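Local coordinates for capsular polysaccharide export system protein KpsC (Thermosulfurimonas dismutans, PDB 6MGD) that transfers Kdo in beta-2,7 linkage and so probably helps build the glycolipid that carries Gram-negative bacterial capsules, at residues Y5-S10 against L46-S51; S302-N307 against I315-N320; K153-V158 against N191-Y196. One frame throughout, in Å; residues are numbered along the deposited sequence.

Contacts 1 and 3 join neighbouring parallel strands, but of two different sheets: 5-10 with 46-51 in the mixed sheet, 153-158 with 191-196 in the fully parallel one, on opposite sides of the chain's centre with their own centres about 40 Å apart. Contact 1 is buried almost throughout, whereas contact 3 runs from exposed lysines into a buried end. Both combine backbone hydrogen bonds with apolar side chains, though contact 1 soon parts round a water. Contact 2 lies on the surface, where the loop after strand 298-300 meets the C-terminal helix; there one carboxylate does most of the work and apolar packing is slight.

Contact 1: residues Y5-S10 against L46-S51; sequences YTYKFS and LLVWGS
Strand 5-7 runs parallel to strand 46-49, their axes 31° apart, with Tyr5 beside Leu46 and Thr6 beside Leu47. Leu47 uses both its N and its O, bonding to the residues before and after Thr6: its N donates to Tyr5 O, in a bond modelled so short that its length is doubtful, and its O accepts from Tyr7 N at 2.7 Å. Tyr5 and Leu46 share the sheet face covered by helix 31-41. Tyr7 CB rests on Leu46 CD1 at 3.7 Å, and CG, anti to the backbone N (chi1 -173°), swings the ring so that Tyr7 CD1 lies beside Val48 CG2, also at 3.7 Å. Helix 11-20 covers the face of Thr6 and Leu47, where Thr6 CG2 meets Leu47 CD1 at 4.0 Å while Thr6 OG1 turns to Asn27. Past Tyr7 the chains separate. The next bond of the parallel pattern is replaced by a water, which donates to Tyr7 O at 2.8 Å and accepts from Trp49 N at 2.6 Å. Phe9 closes this end, crossing Trp49 at about a right angle with its CE1 3.6 Å from Trp49 CB; Trp49 N and the water lie in the plane of the Phe9 ring, at its edge. Both are inner strands of the mixed sheet, in its parallel part, consistent with the N-terminal Rossmann-like half of a GT-B fold. The water thus satisfies two backbone groups that the diverging strands can no longer join directly, while the direct bonds lie within a buried contact.

Contact 2: residues S302-N307 against I315-N320; sequences SLIDGN and IFELVN
Glu317 carries the contact, reaching from the C-terminal helix 311-322 into the turn that Ser302 begins. The loop after strand 298-300, an edge strand of the mixed sheet, is here tied to that helix. Just before the glutamate, Ile315 and Phe316 pack on helix 117-132, which joins the C-terminal helix to a second element. The Glu317 chain is extended beyond CG (chi2 178°), which brings OE1 to a backbone N-H and OE2 to a serine hydroxyl. OE1 accepts from Leu303 N at 2.7 Å through its syn lone pair, with an N-H...O angle of 151°. OE2 accepts from Ser302 OG at 2.5 Å, again on the syn side but with the hydroxyl 28° out of the carboxylate plane. Each oxygen thus has one donor in the loop. Ser302 OG also accepts from Ile304 N at 3.1 Å, closing an ST turn. Leu303 CB adds a contact to Glu317 OE1 at 3.5 Å, and the carboxylate therefore lies against carbon as well as its donors. With an alanine here, the Leu303 N-H and the Ser302 hydroxyl would probably lose their carboxylate acceptor, leaving the turn less firmly tied to the helix. Leu318 follows with a lesser contact, its CD1 meeting Leu303 CD1 at 4.0 Å as the two side chains cross at about a right angle. Asp305 OD2 stands 5.3 Å from Glu317 OE2; the two hydrogen bonds to the glutamate probably help offset this like charge and keep its carboxylate anionic.

Contact 3: residues K153-V158 against N191-Y196; sequences KKIIVV and NAYIVY
Ile156 and Ile194 lie side by side in a pair of parallel strands, and four backbone hydrogen bonds join residues 153-158 to 191-196. Tyr193 N donates to Lys154 O at 2.7 Å and Val195 N to Ile156 O; in return Ile156 N donates to Tyr193 O in a nearly straight bond (174°), and Val158 N to Val195 O. The side chain of Ile156 covers the start of the other segment. Its CB sits 3.9 Å from Tyr193 O and faces Ile194 CG1 at 4.3 Å. CG1, anti to the carbonyl carbon (chi1 -68°), turns back toward the start of the strand and meets Ala192 CB at 3.9 Å. CD1, at the tip, settles on the same methyl at 3.7 Å, while Ala192 CB also lies 3.2 Å from Lys154 O. The strands form a beta-alpha-beta unit of a Rossmann-like sheet, consistent with the C-terminal half of a GT-B fold: the chain leaves strand 155-159, passes through helix 178-188 and returns as strand 193-197. That helix covers Ile194 and Tyr196, on the face they share with Ile156 and Val158, and strand 238-241 flanks strand 155-159 on its other side. Val158 CG1 approaches the Tyr196 ring at its edge and in its plane, 3.9 Å from CD1. On the other face Ile155 runs alongside Tyr193, its CD1 3.8 Å from Tyr193 CB, and the Tyr193 hydroxyl continues to Glu222. At the exposed start of the pair, CB, CG and CD of Lys153 all pack against Asn191 O, and Lys154 sends its amine to Glu238 in a salt bridge.

Contact 1: residues Y5-S10 against L46-S51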
ATOM      1  N   TYR A   5       2.057  20.825 -11.388  1.00 56.81           N
ATOM      2  CA  TYR A   5       0.673  21.245 -11.248  1.00 55.60           C
ATOM      3  C   TYR A   5      -0.124  20.119 -10.607  1.00 51.32           C
ATOM      4  O   TYR A   5       0.184  18.939 -10.792  1.00 50.02           O
ATOM      5  CB  TYR A   5       0.054  21.618 -12.602  1.00 58.90           C
ATOM      6  CG  TYR A   5       0.681  22.837 -13.234  1.00 62.48           C
ATOM      7  CD1 TYR A   5       0.190  24.106 -12.968  1.00 64.00           C
ATOM      8  CD2 TYR A   5       1.768  22.718 -14.090  1.00 64.51           C
ATOM      9  CE1 TYR A   5       0.759  25.227 -13.539  1.00 67.74           C
ATOM     10  CE2 TYR A   5       2.346  23.833 -14.667  1.00 68.63           C
ATOM     11  CZ  TYR A   5       1.837  25.085 -14.387  1.00 70.43           C
ATOM     12  OH  TYR A   5       2.406  26.201 -14.956  1.00 74.90           O
ATOM     13  N   THR A   6      -1.148  20.496  -9.848  1.00 52.96           N
ATOM     14  CA  THR A   6      -2.019  19.535  -9.188  1.00 51.17           C
ATOM     15  C   THR A   6      -3.354  19.442  -9.916  1.00 52.33           C
ATOM     16  O   THR A   6      -3.817  20.404 -10.534  1.00 54.73           O
ATOM     17  CB  THR A   6      -2.252  19.914  -7.722  1.00 48.97           C
ATOM     18  OG1 THR A   6      -2.791  21.239  -7.648  1.00 50.51           O
ATOM     19  CG2 THR A   6      -0.945  19.853  -6.941  1.00 48.35           C
ATOM     20  N   TYR A   7      -3.974  18.266  -9.832  1.00 50.08           N
ATOM     21  CA  TYR A   7      -5.232  17.984 -10.515  1.00 54.17           C
ATOM     22  C   TYR A   7      -6.308  17.709  -9.473  1.00 53.55           C
ATOM     23  O   TYR A   7      -6.321  16.638  -8.855  1.00 50.86           O
ATOM     24  CB  TYR A   7      -5.078  16.805 -11.475  1.00 54.98           C
ATOM     25  CG  TYR A   7      -6.292  16.547 -12.339  1.00 58.33           C
ATOM     26  CD1 TYR A   7      -7.159  15.499 -12.060  1.00 58.48           C
ATOM     27  CD2 TYR A   7      -6.569  17.353 -13.436  1.00 62.13           C
ATOM     28  CE1 TYR A   7      -8.264  15.260 -12.847  1.00 63.05           C
ATOM     29  CE2 TYR A   7      -7.673  17.124 -14.231  1.00 65.33           C
ATOM     30  CZ  TYR A   7      -8.518  16.076 -13.934  1.00 65.88           C
ATOM     31  OH  TYR A   7      -9.622  15.840 -14.723  1.00 68.58           O
ATOM     32  N   LYS A   8      -7.202  18.680  -9.279  1.00 53.90           N
ATOM     33  CA  LYS A   8      -8.384  18.522  -8.430  1.00 56.36           C
ATOM     34  C   LYS A   8      -8.002  18.144  -7.001  1.00 56.91           C
ATOM     35  O   LYS A   8      -8.557  17.216  -6.408  1.00 55.92           O
ATOM     36  CB  LYS A   8      -9.353  17.500  -9.030  1.00 56.90           C
ATOM     37  CG  LYS A   8      -9.918  17.905 -10.382  1.00 58.64           C
ATOM     38  CD  LYS A   8     -10.798  16.813 -10.967  1.00 61.67           C
ATOM     39  CE  LYS A   8     -11.375  17.229 -12.313  1.00 65.33           C
ATOM     40  NZ  LYS A   8     -12.105  16.110 -12.967  1.00 65.49           N
ATOM     41  N   PHE A   9      -7.039  18.873  -6.447  1.00 56.85           N
ATOM     42  CA  PHE A   9      -6.638  18.719  -5.057  1.00 56.44           C
ATOM     43  C   PHE A   9      -7.380  19.723  -4.184  1.00 60.28           C
ATOM     44  O   PHE A   9      -7.667  20.847  -4.603  1.00 67.96           O
ATOM     45  CB  PHE A   9      -5.130  18.921  -4.882  1.00 54.48           C
ATOM     46  CG  PHE A   9      -4.298  17.727  -5.262  1.00 51.74           C
ATOM     47  CD1 PHE A   9      -4.841  16.682  -5.994  1.00 51.81           C
ATOM     48  CD2 PHE A   9      -2.969  17.648  -4.872  1.00 48.17           C
ATOM     49  CE1 PHE A   9      -4.070  15.586  -6.337  1.00 50.25           C
ATOM     50  CE2 PHE A   9      -2.196  16.555  -5.210  1.00 47.83           C
ATOM     51  CZ  PHE A   9      -2.747  15.522  -5.944  1.00 48.71           C
ATOM     52  N   SER A  10      -7.685  19.307  -2.959  1.00 58.74           N
ATOM     53  CA  SER A  10      -8.201  20.249  -1.980  1.00 59.66           C
ATOM     54  C   SER A  10      -7.076  21.156  -1.485  1.00 58.45           C
ATOM     55  O   SER A  10      -5.891  20.816  -1.555  1.00 56.41           O
ATOM     56  CB  SER A  10      -8.847  19.513  -0.805  1.00 60.60           C
ATOM     57  OG  SER A  10      -7.903  18.719  -0.110  1.00 60.15           O
ATOM     58  N   LEU A  46       1.763  17.031 -14.178  1.00 59.02           N
ATOM     59  CA  LEU A  46       0.497  17.016 -13.460  1.00 57.23           C
ATOM     60  C   LEU A  46       0.590  16.075 -12.264  1.00 55.10           C
ATOM     61  O   LEU A  46       1.059  14.940 -12.396  1.00 55.94           O
ATOM     62  CB  LEU A  46      -0.645  16.588 -14.381  1.00 58.62           C
ATOM     63  CG  LEU A  46      -2.058  16.740 -13.814  1.00 56.49           C
ATOM     64  CD1 LEU A  46      -2.364  18.206 -13.541  1.00 55.28           C
ATOM     65  CD2 LEU A  46      -3.089  16.135 -14.758  1.00 58.82           C
ATOM     66  N   LEU A  47       0.147  16.551 -11.104  1.00 54.35           N
ATOM     67  CA  LEU A  47       0.050  15.734  -9.902  1.00 52.02           C
ATOM     68  C   LEU A  47      -1.398  15.291  -9.733  1.00 51.20           C
ATOM     69  O   LEU A  47      -2.290  16.124  -9.542  1.00 50.83           O
ATOM     70  CB  LEU A  47       0.529  16.505  -8.671  1.00 51.46           C
ATOM     71  CG  LEU A  47       2.013  16.872  -8.655  1.00 53.45           C
ATOM     72  CD1 LEU A  47       2.374  17.673  -7.411  1.00 52.96           C
ATOM     73  CD2 LEU A  47       2.866  15.617  -8.753  1.00 53.65           C
ATOM     74  N   VAL A  48      -1.630  13.986  -9.821  1.00 49.64           N
ATOM     75  CA  VAL A  48      -2.959  13.416  -9.658  1.00 51.62           C
ATOM     76  C   VAL A  48      -2.923  12.458  -8.477  1.00 49.39           C
ATOM     77  O   VAL A  48      -1.871  11.910  -8.126  1.00 44.93           O
ATOM     78  CB  VAL A  48      -3.448  12.707 -10.944  1.00 55.99           C
ATOM     79  CG1 VAL A  48      -2.853  11.314 -11.061  1.00 57.32           C
ATOM     80  CG2 VAL A  48      -4.966  12.653 -10.989  1.00 58.96           C
ATOM     81  N   TRP A  49      -4.080  12.266  -7.850  1.00 52.16           N
ATOM     82  CA  TRP A  49      -4.186  11.457  -6.645  1.00 53.19           C
ATOM     83  C   TRP A  49      -4.787  10.098  -6.980  1.00 54.90           C
ATOM     84  O   TRP A  49      -5.932  10.018  -7.438  1.00 57.88           O
ATOM     85  CB  TRP A  49      -5.031  12.156  -5.583  1.00 55.86           C
ATOM     86  CG  TRP A  49      -5.081  11.384  -4.306  1.00 57.91           C
ATOM     87  CD1 TRP A  49      -6.048  10.507  -3.916  1.00 60.63           C
ATOM     88  CD2 TRP A  49      -4.105  11.398  -3.258  1.00 58.36           C
ATOM     89  NE1 TRP A  49      -5.743   9.982  -2.683  1.00 62.20           N
ATOM     90  CE2 TRP A  49      -4.553  10.513  -2.258  1.00 60.11           C
ATOM     91  CE3 TRP A  49      -2.898  12.079  -3.066  1.00 56.37           C
ATOM     92  CZ2 TRP A  49      -3.839  10.291  -1.083  1.00 60.39           C
ATOM     93  CZ3 TRP A  49      -2.191  11.855  -1.899  1.00 56.86           C
ATOM     94  CH2 TRP A  49      -2.663  10.969  -0.923  1.00 59.02           C
ATOM     95  N   GLY A  50      -4.016   9.042  -6.741  1.00 54.65           N
ATOM     96  CA  GLY A  50      -4.544   7.696  -6.879  1.00 55.77           C
ATOM     97  C   GLY A  50      -5.010   7.413  -8.293  1.00 56.62           C
ATOM     98  O   GLY A  50      -4.322   7.713  -9.275  1.00 56.19           O
ATOM     99  N   SER A  51      -6.202   6.834  -8.401  1.00 57.88           N
ATOM    100  CA  SER A  51      -6.788   6.453  -9.684  1.00 59.97           C
ATOM    101  C   SER A  51      -7.825   7.464 -10.154  1.00 60.90           C
ATOM    102  O   SER A  51      -8.859   7.091 -10.715  1.00 62.48           O
ATOM    103  CB  SER A  51      -7.400   5.060  -9.585  1.00 62.76           C
ATOM    104  OG  SER A  51      -6.429   4.112  -9.181  1.00 62.66           O
TER
HETATM  105  O   HOH W   1      -6.004  13.927  -8.284  1.00 40.02           O

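Contact 2: residues S302-N307 against I315-N320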
ATOM      1  N   SER A 302      10.826  15.266   6.862  1.00 54.97           N
ATOM      2  CA  SER A 302      10.782  15.390   8.313  1.00 54.73           C
ATOM      3  C   SER A 302       9.607  16.251   8.758  1.00 54.58           C
ATOM      4  O   SER A 302       9.315  17.291   8.162  1.00 56.17           O
ATOM      5  CB  SER A 302      12.090  15.994   8.826  1.00 57.23           C
ATOM      6  OG  SER A 302      11.987  16.328  10.199  1.00 59.28           O
ATOM      7  N   LEU A 303       8.932  15.812   9.823  1.00 56.71           N
ATOM      8  CA  LEU A 303       7.838  16.595  10.383  1.00 57.63           C
ATOM      9  C   LEU A 303       8.331  17.814  11.152  1.00 61.37           C
ATOM     10  O   LEU A 303       7.558  18.756  11.353  1.00 62.41           O
ATOM     11  CB  LEU A 303       6.982  15.728  11.307  1.00 56.39           C
ATOM     12  CG  LEU A 303       6.341  14.466  10.731  1.00 52.92           C
ATOM     13  CD1 LEU A 303       5.655  13.677  11.835  1.00 52.70           C
ATOM     14  CD2 LEU A 303       5.354  14.812   9.627  1.00 51.28           C
ATOM     15  N   ILE A 304       9.594  17.823  11.577  1.00 56.28           N
ATOM     16  CA  ILE A 304      10.100  18.870  12.457  1.00 59.97           C
ATOM     17  C   ILE A 304      10.639  20.042  11.646  1.00 61.92           C
ATOM     18  O   ILE A 304      10.214  21.186  11.836  1.00 63.33           O
ATOM     19  CB  ILE A 304      11.178  18.317  13.408  1.00 61.88           C
ATOM     20  CG1 ILE A 304      10.573  17.282  14.359  1.00 59.62           C
ATOM     21  CG2 ILE A 304      11.831  19.451  14.192  1.00 66.63           C
ATOM     22  CD1 ILE A 304      11.519  16.835  15.453  1.00 61.53           C
ATOM     23  N   ASP A 305      11.585  19.770  10.742  1.00 62.46           N
ATOM     24  CA  ASP A 305      12.217  20.829   9.966  1.00 65.27           C
ATOM     25  C   ASP A 305      11.785  20.877   8.508  1.00 62.63           C
ATOM     26  O   ASP A 305      12.020  21.894   7.850  1.00 64.80           O
ATOM     27  CB  ASP A 305      13.748  20.703  10.026  1.00 67.52           C
ATOM     28  CG  ASP A 305      14.232  19.289   9.765  1.00 65.54           C
ATOM     29  OD1 ASP A 305      13.985  18.760   8.659  1.00 63.05           O
ATOM     30  OD2 ASP A 305      14.872  18.708  10.667  1.00 66.20           O
ATOM     31  N   GLY A 306      11.168  19.819   7.990  1.00 62.03           N
ATOM     32  CA  GLY A 306      10.691  19.822   6.622  1.00 60.04           C
ATOM     33  C   GLY A 306      11.696  19.405   5.575  1.00 61.42           C
ATOM     34  O   GLY A 306      11.462  19.647   4.385  1.00 61.06           O
ATOM     35  N   ASN A 307      12.804  18.786   5.970  1.00 61.61           N
ATOM     36  CA  ASN A 307      13.811  18.335   5.021  1.00 63.63           C
ATOM     37  C   ASN A 307      13.581  16.875   4.644  1.00 59.32           C
ATOM     38  O   ASN A 307      12.895  16.126   5.343  1.00 55.83           O
ATOM     39  CB  ASN A 307      15.216  18.510   5.598  1.00 67.35           C
ATOM     40  CG  ASN A 307      15.625  19.965   5.704  1.00 72.05           C
ATOM     41  OD1 ASN A 307      15.843  20.485   6.798  1.00 73.70           O
ATOM     42  ND2 ASN A 307      15.737  20.632   4.560  1.00 75.00           N
ATOM     43  N   ILE A 315      11.176   6.688  10.740  1.00 51.02           N
ATOM     44  CA  ILE A 315      10.747   5.825  11.834  1.00 53.00           C
ATOM     45  C   ILE A 315      11.194   6.402  13.170  1.00 55.98           C
ATOM     46  O   ILE A 315      10.430   6.412  14.141  1.00 55.92           O
ATOM     47  CB  ILE A 315      11.272   4.394  11.623  1.00 54.39           C
ATOM     48  CG1 ILE A 315      10.618   3.768  10.390  1.00 52.49           C
ATOM     49  CG2 ILE A 315      11.030   3.544  12.864  1.00 56.25           C
ATOM     50  CD1 ILE A 315      11.075   2.356  10.104  1.00 53.25           C
ATOM     51  N   PHE A 316      12.431   6.906  13.236  1.00 53.27           N
ATOM     52  CA  PHE A 316      12.922   7.518  14.467  1.00 57.51           C
ATOM     53  C   PHE A 316      12.057   8.703  14.881  1.00 57.13           C
ATOM     54  O   PHE A 316      11.813   8.916  16.075  1.00 58.02           O
ATOM     55  CB  PHE A 316      14.375   7.960  14.296  1.00 60.89           C
ATOM     56  CG  PHE A 316      15.339   6.823  14.104  1.00 61.94           C
ATOM     57  CD1 PHE A 316      15.100   5.586  14.679  1.00 61.06           C
ATOM     58  CD2 PHE A 316      16.489   6.995  13.348  1.00 62.88           C
ATOM     59  CE1 PHE A 316      15.988   4.541  14.504  1.00 61.11           C
ATOM     60  CE2 PHE A 316      17.381   5.953  13.169  1.00 62.74           C
ATOM     61  CZ  PHE A 316      17.130   4.725  13.748  1.00 61.96           C
ATOM     62  N   GLU A 317      11.583   9.485  13.907  1.00 57.18           N
ATOM     63  CA  GLU A 317      10.740  10.631  14.232  1.00 57.61           C
ATOM     64  C   GLU A 317       9.381  10.185  14.758  1.00 57.12           C
ATOM     65  O   GLU A 317       8.873  10.749  15.732  1.00 60.39           O
ATOM     66  CB  GLU A 317      10.577  11.530  13.008  1.00 56.00           C
ATOM     67  CG  GLU A 317      11.325  12.844  13.123  1.00 58.54           C
ATOM     68  CD  GLU A 317      11.200  13.706  11.884  1.00 56.91           C
ATOM     69  OE1 GLU A 317      10.060  13.989  11.457  1.00 54.97           O
ATOM     70  OE2 GLU A 317      12.251  14.096  11.335  1.00 57.57           O
ATOM     71  N   LEU A 318       8.780   9.176  14.125  1.00 57.94           N
ATOM     72  CA  LEU A 318       7.501   8.656  14.604  1.00 57.43           C
ATOM     73  C   LEU A 318       7.668   7.949  15.939  1.00 58.99           C
ATOM     74  O   LEU A 318       6.783   8.011  16.800  1.00 59.28           O
ATOM     75  CB  LEU A 318       6.903   7.706  13.566  1.00 55.50           C
ATOM     76  CG  LEU A 318       5.850   8.257  12.605  1.00 53.25           C
ATOM     77  CD1 LEU A 318       6.066   9.732  12.334  1.00 54.05           C
ATOM     78  CD2 LEU A 318       5.878   7.471  11.307  1.00 51.25           C
ATOM     79  N   VAL A 319       8.799   7.273  16.125  1.00 58.85           N
ATOM     80  CA  VAL A 319       9.069   6.592  17.383  1.00 60.50           C
ATOM     81  C   VAL A 319       9.267   7.602  18.510  1.00 63.34           C
ATOM     82  O   VAL A 319       8.741   7.429  19.616  1.00 64.91           O
ATOM     83  CB  VAL A 319      10.283   5.660  17.212  1.00 62.14           C
ATOM     84  CG1 VAL A 319      10.878   5.364  18.517  1.00 66.38           C
ATOM     85  CG2 VAL A 319       9.865   4.356  16.566  1.00 60.19           C
ATOM     86  N   ASN A 320      10.010   8.678  18.251  1.00 59.89           N
ATOM     87  CA  ASN A 320      10.176   9.735  19.242  1.00 63.05           C
ATOM     88  C   ASN A 320       8.950  10.632  19.367  1.00 63.54           C
ATOM     89  O   ASN A 320       8.930  11.507  20.241  1.00 66.08           O
ATOM     90  CB  ASN A 320      11.406  10.586  18.912  1.00 63.20           C
ATOM     91  CG  ASN A 320      12.703   9.915  19.323  1.00 63.55           C
ATOM     92  OD1 ASN A 320      13.058   9.897  20.503  1.00 66.54           O
ATOM     93  ND2 ASN A 320      13.417   9.359  18.352  1.00 60.37           N
TER

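Contact 3: residues K153-V158 against N191-Y196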
ATOM      1  N   LYS A 153      -6.859 -26.274  15.834  1.00 78.64           N
ATOM      2  CA  LYS A 153      -6.969 -25.892  14.437  1.00 75.03           C
ATOM      3  C   LYS A 153      -5.971 -24.787  14.103  1.00 73.37           C
ATOM      4  O   LYS A 153      -5.498 -24.051  14.973  1.00 75.47           O
ATOM      5  CB  LYS A 153      -8.390 -25.419  14.123  1.00 73.86           C
ATOM      6  CG  LYS A 153      -9.477 -26.340  14.646  1.00 76.19           C
ATOM      7  CD  LYS A 153     -10.817 -25.627  14.715  1.00 75.76           C
ATOM      8  CE  LYS A 153     -11.836 -26.452  15.485  1.00 79.22           C
ATOM      9  NZ  LYS A 153     -13.097 -25.697  15.721  1.00 79.50           N
ATOM     10  N   LYS A 154      -5.653 -24.677  12.815  1.00 74.04           N
ATOM     11  CA  LYS A 154      -4.766 -23.618  12.353  1.00 72.84           C
ATOM     12  C   LYS A 154      -5.465 -22.269  12.464  1.00 71.34           C
ATOM     13  O   LYS A 154      -6.610 -22.111  12.032  1.00 66.65           O
ATOM     14  CB  LYS A 154      -4.329 -23.878  10.912  1.00 71.49           C
ATOM     15  CG  LYS A 154      -3.344 -22.853  10.373  1.00 71.09           C
ATOM     16  CD  LYS A 154      -2.557 -23.399   9.191  1.00 69.67           C
ATOM     17  CE  LYS A 154      -3.440 -23.631   7.979  1.00 67.98           C
ATOM     18  NZ  LYS A 154      -2.642 -24.088   6.806  1.00 66.81           N
ATOM     19  N   ILE A 155      -4.777 -21.298  13.055  1.00 71.65           N
ATOM     20  CA  ILE A 155      -5.327 -19.963  13.265  1.00 71.41           C
ATOM     21  C   ILE A 155      -5.106 -19.140  12.000  1.00 68.24           C
ATOM     22  O   ILE A 155      -3.961 -18.894  11.602  1.00 68.27           O
ATOM     23  CB  ILE A 155      -4.689 -19.280  14.485  1.00 75.35           C
ATOM     24  CG1 ILE A 155      -4.851 -20.150  15.734  1.00 79.95           C
ATOM     25  CG2 ILE A 155      -5.318 -17.913  14.723  1.00 73.08           C
ATOM     26  CD1 ILE A 155      -6.290 -20.347  16.159  1.00 73.93           C
ATOM     27  N   ILE A 156      -6.200 -18.715  11.370  1.00 65.94           N
ATOM     28  CA  ILE A 156      -6.166 -17.852  10.193  1.00 62.35           C
ATOM     29  C   ILE A 156      -6.848 -16.532  10.543  1.00 62.45           C
ATOM     30  O   ILE A 156      -7.919 -16.528  11.159  1.00 62.37           O
ATOM     31  CB  ILE A 156      -6.837 -18.522   8.976  1.00 60.18           C
ATOM     32  CG1 ILE A 156      -6.013 -19.714   8.486  1.00 59.88           C
ATOM     33  CG2 ILE A 156      -7.022 -17.525   7.840  1.00 56.66           C
ATOM     34  CD1 ILE A 156      -6.526 -20.323   7.184  1.00 57.75           C
ATOM     35  N   VAL A 157      -6.216 -15.415  10.167  1.00 59.97           N
ATOM     36  CA  VAL A 157      -6.755 -14.077  10.388  1.00 62.14           C
ATOM     37  C   VAL A 157      -7.030 -13.439   9.033  1.00 62.62           C
ATOM     38  O   VAL A 157      -6.239 -13.580   8.094  1.00 56.35           O
ATOM     39  CB  VAL A 157      -5.800 -13.196  11.225  1.00 64.75           C
ATOM     40  CG1 VAL A 157      -4.483 -12.966  10.496  1.00 64.75           C
ATOM     41  CG2 VAL A 157      -6.452 -11.863  11.589  1.00 65.71           C
ATOM     42  N   VAL A 158      -8.162 -12.749   8.933  1.00 58.65           N
ATOM     43  CA  VAL A 158      -8.570 -12.076   7.703  1.00 56.74           C
ATOM     44  C   VAL A 158      -8.921 -10.629   8.025  1.00 59.75           C
ATOM     45  O   VAL A 158      -9.931 -10.372   8.694  1.00 60.49           O
ATOM     46  CB  VAL A 158      -9.754 -12.795   7.032  1.00 55.58           C
ATOM     47  CG1 VAL A 158     -10.288 -11.975   5.865  1.00 53.98           C
ATOM     48  CG2 VAL A 158      -9.345 -14.183   6.562  1.00 54.64           C
ATOM     49  N   ASN A 191     -11.056 -26.592   7.882  1.00 73.20           N
ATOM     50  CA  ASN A 191     -10.990 -26.893   9.306  1.00 73.01           C
ATOM     51  C   ASN A 191     -10.274 -25.834  10.131  1.00 79.82           C
ATOM     52  O   ASN A 191     -10.262 -25.940  11.363  1.00 83.36           O
ATOM     53  CB  ASN A 191     -10.295 -28.244   9.529  1.00 77.05           C
ATOM     54  CG  ASN A 191     -10.970 -29.375   8.786  1.00 80.05           C
ATOM     55  OD1 ASN A 191     -10.428 -29.905   7.816  1.00 80.00           O
ATOM     56  ND2 ASN A 191     -12.158 -29.759   9.241  1.00 83.29           N
ATOM     57  N   ALA A 192      -9.678 -24.828   9.500  1.00 78.14           N
ATOM     58  CA  ALA A 192      -8.922 -23.828  10.236  1.00 72.09           C
ATOM     59  C   ALA A 192      -9.853 -22.933  11.050  1.00 69.99           C
ATOM     60  O   ALA A 192     -11.048 -22.807  10.769  1.00 68.69           O
ATOM     61  CB  ALA A 192      -8.082 -22.982   9.279  1.00 64.11           C
ATOM     62  N   TYR A 193      -9.286 -22.308  12.081  1.00 71.01           N
ATOM     63  CA  TYR A 193     -10.005 -21.325  12.884  1.00 72.15           C
ATOM     64  C   TYR A 193      -9.835 -19.964  12.220  1.00 68.39           C
ATOM     65  O   TYR A 193      -8.739 -19.396  12.218  1.00 67.32           O
ATOM     66  CB  TYR A 193      -9.496 -21.307  14.323  1.00 75.83           C
ATOM     67  CG  TYR A 193     -10.333 -20.455  15.257  1.00 76.81           C
ATOM     68  CD1 TYR A 193     -10.153 -19.079  15.325  1.00 74.01           C
ATOM     69  CD2 TYR A 193     -11.303 -21.028  16.070  1.00 76.23           C
ATOM     70  CE1 TYR A 193     -10.917 -18.297  16.168  1.00 75.74           C
ATOM     71  CE2 TYR A 193     -12.071 -20.254  16.922  1.00 83.95           C
ATOM     72  CZ  TYR A 193     -11.872 -18.889  16.967  1.00 80.94           C
ATOM     73  OH  TYR A 193     -12.632 -18.111  17.812  1.00 83.39           O
ATOM     74  N   ILE A 194     -10.918 -19.443  11.656  1.00 70.61           N
ATOM     75  CA  ILE A 194     -10.898 -18.182  10.926  1.00 68.50           C
ATOM     76  C   ILE A 194     -11.496 -17.104  11.817  1.00 72.05           C
ATOM     77  O   ILE A 194     -12.633 -17.235  12.286  1.00 74.77           O
ATOM     78  CB  ILE A 194     -11.663 -18.288   9.597  1.00 66.63           C
ATOM     79  CG1 ILE A 194     -11.077 -19.411   8.738  1.00 67.35           C
ATOM     80  CG2 ILE A 194     -11.620 -16.961   8.856  1.00 63.48           C
ATOM     81  CD1 ILE A 194     -11.786 -19.608   7.420  1.00 66.92           C
ATOM     82  N   VAL A 195     -10.730 -16.045  12.053  1.00 70.57           N
ATOM     83  CA  VAL A 195     -11.190 -14.880  12.797  1.00 73.68           C
ATOM     84  C   VAL A 195     -11.158 -13.687  11.851  1.00 70.09           C
ATOM     85  O   VAL A 195     -10.114 -13.382  11.262  1.00 67.30           O
ATOM     86  CB  VAL A 195     -10.339 -14.625  14.053  1.00 76.99           C
ATOM     87  CG1 VAL A 195      -8.861 -14.814  13.753  1.00 74.32           C
ATOM     88  CG2 VAL A 195     -10.595 -13.233  14.592  1.00 79.34           C
ATOM     89  N   TYR A 196     -12.302 -13.027  11.694  1.00 73.09           N
ATOM     90  CA  TYR A 196     -12.438 -11.904  10.777  1.00 71.11           C
ATOM     91  C   TYR A 196     -12.300 -10.600  11.550  1.00 73.87           C
ATOM     92  O   TYR A 196     -13.098 -10.318  12.452  1.00 77.46           O
ATOM     93  CB  TYR A 196     -13.779 -11.951  10.047  1.00 70.78           C
ATOM     94  CG  TYR A 196     -14.032 -10.758   9.151  1.00 68.05           C
ATOM     95  CD1 TYR A 196     -13.255 -10.538   8.020  1.00 64.27           C
ATOM     96  CD2 TYR A 196     -15.056  -9.862   9.427  1.00 69.90           C
ATOM     97  CE1 TYR A 196     -13.486  -9.454   7.194  1.00 62.32           C
ATOM     98  CE2 TYR A 196     -15.295  -8.775   8.606  1.00 68.68           C
ATOM     99  CZ  TYR A 196     -14.506  -8.577   7.492  1.00 64.52           C
ATOM    100  OH  TYR A 196     -14.738  -7.496   6.671  1.00 62.96           O
TER